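PDB 1V4V: UDP-N-Acetylglucosamine 2-Epimerase from Thermus thermophilus, which probably interconverts UDP-N-acetylglucosamine and UDP-N-acetylmannosamine by epimerising the sugar at C2. Local coordinates for residues H98-T103 with V118-A123. Numbering follows the deposited sequence.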
ATOM      1  N   HIS A  98      -9.321  -2.181  -9.520  1.00 21.36           N
ATOM      2  CA  HIS A  98      -9.791  -0.827  -9.742  1.00 24.38           C
ATOM      3  C   HIS A  98     -10.408  -0.293  -8.463  1.00 24.83           C
ATOM      4  O   HIS A  98     -11.040  -1.032  -7.710  1.00 27.49           O
ATOM      5  CB  HIS A  98     -10.864  -0.828 -10.837  1.00 25.57           C
ATOM      6  CG  HIS A  98     -11.474   0.517 -11.089  1.00 27.32           C
ATOM      7  ND1 HIS A  98     -11.049   1.349 -12.101  1.00 30.77           N
ATOM      8  CD2 HIS A  98     -12.448   1.191 -10.433  1.00 28.82           C
ATOM      9  CE1 HIS A  98     -11.733   2.479 -12.057  1.00 28.79           C
ATOM     10  NE2 HIS A  98     -12.587   2.409 -11.054  1.00 30.69           N
ATOM     11  N   GLY A  99     -10.233   0.994  -8.212  1.00 27.58           N
ATOM     12  CA  GLY A  99     -10.855   1.549  -7.030  1.00 26.92           C
ATOM     13  C   GLY A  99     -10.015   1.607  -5.777  1.00 26.78           C
ATOM     14  O   GLY A  99      -8.846   1.208  -5.755  1.00 24.54           O
ATOM     15  N   ASP A 100     -10.657   2.077  -4.716  1.00 26.10           N
ATOM     16  CA  ASP A 100     -10.001   2.280  -3.435  1.00 27.69           C
ATOM     17  C   ASP A 100     -10.640   1.542  -2.261  1.00 25.42           C
ATOM     18  O   ASP A 100     -10.440   1.934  -1.118  1.00 25.77           O
ATOM     19  CB  ASP A 100      -9.993   3.782  -3.139  1.00 30.55           C
ATOM     20  CG  ASP A 100      -9.614   4.617  -4.354  1.00 36.95           C
ATOM     21  OD1 ASP A 100     -10.097   5.766  -4.468  1.00 40.00           O
ATOM     22  OD2 ASP A 100      -8.823   4.136  -5.193  1.00 39.10           O
ATOM     23  N   THR A 101     -11.408   0.487  -2.517  1.00 24.97           N
ATOM     24  CA  THR A 101     -12.033  -0.227  -1.407  1.00 22.92           C
ATOM     25  C   THR A 101     -11.052  -1.134  -0.669  1.00 21.95           C
ATOM     26  O   THR A 101      -9.979  -1.453  -1.177  1.00 22.83           O
ATOM     27  CB  THR A 101     -13.212  -1.109  -1.870  1.00 24.67           C
ATOM     28  OG1 THR A 101     -12.718  -2.145  -2.728  1.00 23.65           O
ATOM     29  CG2 THR A 101     -14.254  -0.282  -2.615  1.00 24.83           C
ATOM     30  N   LEU A 102     -11.444  -1.548   0.532  1.00 22.72           N
ATOM     31  CA  LEU A 102     -10.632  -2.444   1.348  1.00 24.55           C
ATOM     32  C   LEU A 102     -10.455  -3.773   0.598  1.00 24.76           C
ATOM     33  O   LEU A 102      -9.372  -4.361   0.591  1.00 24.16           O
ATOM     34  CB  LEU A 102     -11.330  -2.688   2.690  1.00 26.66           C
ATOM     35  CG  LEU A 102     -10.568  -3.448   3.780  1.00 30.56           C
ATOM     36  CD1 LEU A 102      -9.419  -2.603   4.276  1.00 33.87           C
ATOM     37  CD2 LEU A 102     -11.504  -3.768   4.935  1.00 34.95           C
ATOM     38  N   THR A 103     -11.526  -4.239  -0.038  1.00 24.21           N
ATOM     39  CA  THR A 103     -11.471  -5.497  -0.778  1.00 22.46           C
ATOM     40  C   THR A 103     -10.460  -5.406  -1.914  1.00 22.44           C
ATOM     41  O   THR A 103      -9.721  -6.354  -2.169  1.00 22.69           O
ATOM     42  CB  THR A 103     -12.855  -5.872  -1.340  1.00 23.45           C
ATOM     43  OG1 THR A 103     -13.770  -6.043  -0.253  1.00 24.29           O
ATOM     44  CG2 THR A 103     -12.781  -7.176  -2.143  1.00 24.33           C
ATOM     45  N   VAL A 118       0.497  -7.032 -10.328  1.00 22.84           N
ATOM     46  CA  VAL A 118      -0.786  -6.347 -10.203  1.00 23.80           C
ATOM     47  C   VAL A 118      -0.805  -5.011 -10.931  1.00 23.08           C
ATOM     48  O   VAL A 118       0.165  -4.253 -10.888  1.00 23.49           O
ATOM     49  CB  VAL A 118      -1.119  -6.076  -8.714  1.00 25.74           C
ATOM     50  CG1 VAL A 118      -2.382  -5.223  -8.600  1.00 25.78           C
ATOM     51  CG2 VAL A 118      -1.297  -7.385  -7.982  1.00 26.26           C
ATOM     52  N   GLY A 119      -1.924  -4.730 -11.590  1.00 22.14           N
ATOM     53  CA  GLY A 119      -2.083  -3.468 -12.293  1.00 22.21           C
ATOM     54  C   GLY A 119      -3.250  -2.747 -11.643  1.00 20.12           C
ATOM     55  O   GLY A 119      -4.248  -3.380 -11.301  1.00 22.52           O
ATOM     56  N   HIS A 120      -3.132  -1.436 -11.463  1.00 21.64           N
ATOM     57  CA  HIS A 120      -4.195  -0.657 -10.829  1.00 20.00           C
ATOM     58  C   HIS A 120      -4.799   0.341 -11.817  1.00 21.01           C
ATOM     59  O   HIS A 120      -4.136   1.296 -12.228  1.00 19.57           O
ATOM     60  CB  HIS A 120      -3.627   0.089  -9.618  1.00 21.70           C
ATOM     61  CG  HIS A 120      -4.673   0.623  -8.692  1.00 23.51           C
ATOM     62  ND1 HIS A 120      -4.366   1.421  -7.610  1.00 24.53           N
ATOM     63  CD2 HIS A 120      -6.014   0.446  -8.658  1.00 23.11           C
ATOM     64  CE1 HIS A 120      -5.471   1.708  -6.949  1.00 25.29           C
ATOM     65  NE2 HIS A 120      -6.488   1.128  -7.565  1.00 24.88           N
ATOM     66  N   VAL A 121      -6.054   0.107 -12.194  1.00 22.30           N
ATOM     67  CA  VAL A 121      -6.762   0.971 -13.141  1.00 23.76           C
ATOM     68  C   VAL A 121      -7.321   2.223 -12.454  1.00 23.93           C
ATOM     69  O   VAL A 121      -7.835   2.157 -11.335  1.00 23.52           O
ATOM     70  CB  VAL A 121      -7.905   0.183 -13.833  1.00 25.01           C
ATOM     71  CG1 VAL A 121      -8.622   1.062 -14.859  1.00 25.33           C
ATOM     72  CG2 VAL A 121      -7.331  -1.066 -14.518  1.00 24.90           C
ATOM     73  N   GLU A 122      -7.206   3.355 -13.142  1.00 24.78           N
ATOM     74  CA  GLU A 122      -7.659   4.657 -12.651  1.00 27.90           C
ATOM     75  C   GLU A 122      -6.962   5.016 -11.343  1.00 26.83           C
ATOM     76  O   GLU A 122      -7.591   5.493 -10.404  1.00 28.79           O
ATOM     77  CB  GLU A 122      -9.179   4.684 -12.445  1.00 29.06           C
ATOM     78  CG  GLU A 122      -9.744   6.113 -12.494  1.00 38.38           C
ATOM     79  CD  GLU A 122     -11.200   6.222 -12.065  1.00 43.82           C
ATOM     80  OE1 GLU A 122     -12.054   5.501 -12.621  1.00 46.85           O
ATOM     81  OE2 GLU A 122     -11.493   7.049 -11.176  1.00 49.24           O
ATOM     82  N   ALA A 123      -5.651   4.797 -11.309  1.00 26.52           N
ATOM     83  CA  ALA A 123      -4.829   5.059 -10.130  1.00 27.62           C
ATOM     84  C   ALA A 123      -4.208   6.454 -10.061  1.00 27.80           C
ATOM     85  O   ALA A 123      -3.986   7.105 -11.084  1.00 27.89           O
ATOM     86  CB  ALA A 123      -3.721   4.016 -10.051  1.00 25.57           C
TER
HETATM   87  O   HOH W   1      -8.710   3.251  -9.001  1.00 37.25           O
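The C-terminal ends of two adjacent parallel strands, 94-98 and 118-121, and the loops that follow them meet here through H98, G99, H120, V121 and E122, where the chain leaves strand 94-98 for helix 102-113 in a beta-alpha-beta unit of the GT-B fold. One direct hydrogen bond joins the two segments: H120 NE2 donates to G99 O at 3.0 Å. It is moderately bent, with an N-H...O angle of 149°, and the acceptor lies close to the imidazole plane, so the ring addresses the carbonyl with its edge. With chi1 at -165°, which sets CG anti to the backbone N, the H120 imidazole reaches across to the 98-103 loop, while ND1 is hydrogen-bonded to D144 of helix 136-146; both ring nitrogens are thus engaged and the rotation of the ring is fixed.

Where the strands diverge, a single water fills in. It accepts from G99 N at 2.8 Å and donates to V121 O at 2.7 Å and to E122 O at 2.9 Å, linking the backbones; the same water sits over one face of the H98 imidazole. Residues V121 and E122 meet the edge of that ring. V121 CB lies in its plane, with CG1 3.7 Å from H98 ND1, and E122 OE1 approaches H98 CE1 at 3.1 Å, the carboxylate turned 75° from the ring. G99 turns the chain with a positive phi, a conformation suited to a residue without a CB.

D100, whose OD1 forms a salt bridge with R140, ties the loop to helix 136-146, the helix that also supplies D144. T101 caps helix 102-113 through OG1 to T104 N. Helix 15-29 packs against H98 and V121 through M21, while H120 shares backbone bonds with strand 149-152, the next in the sheet.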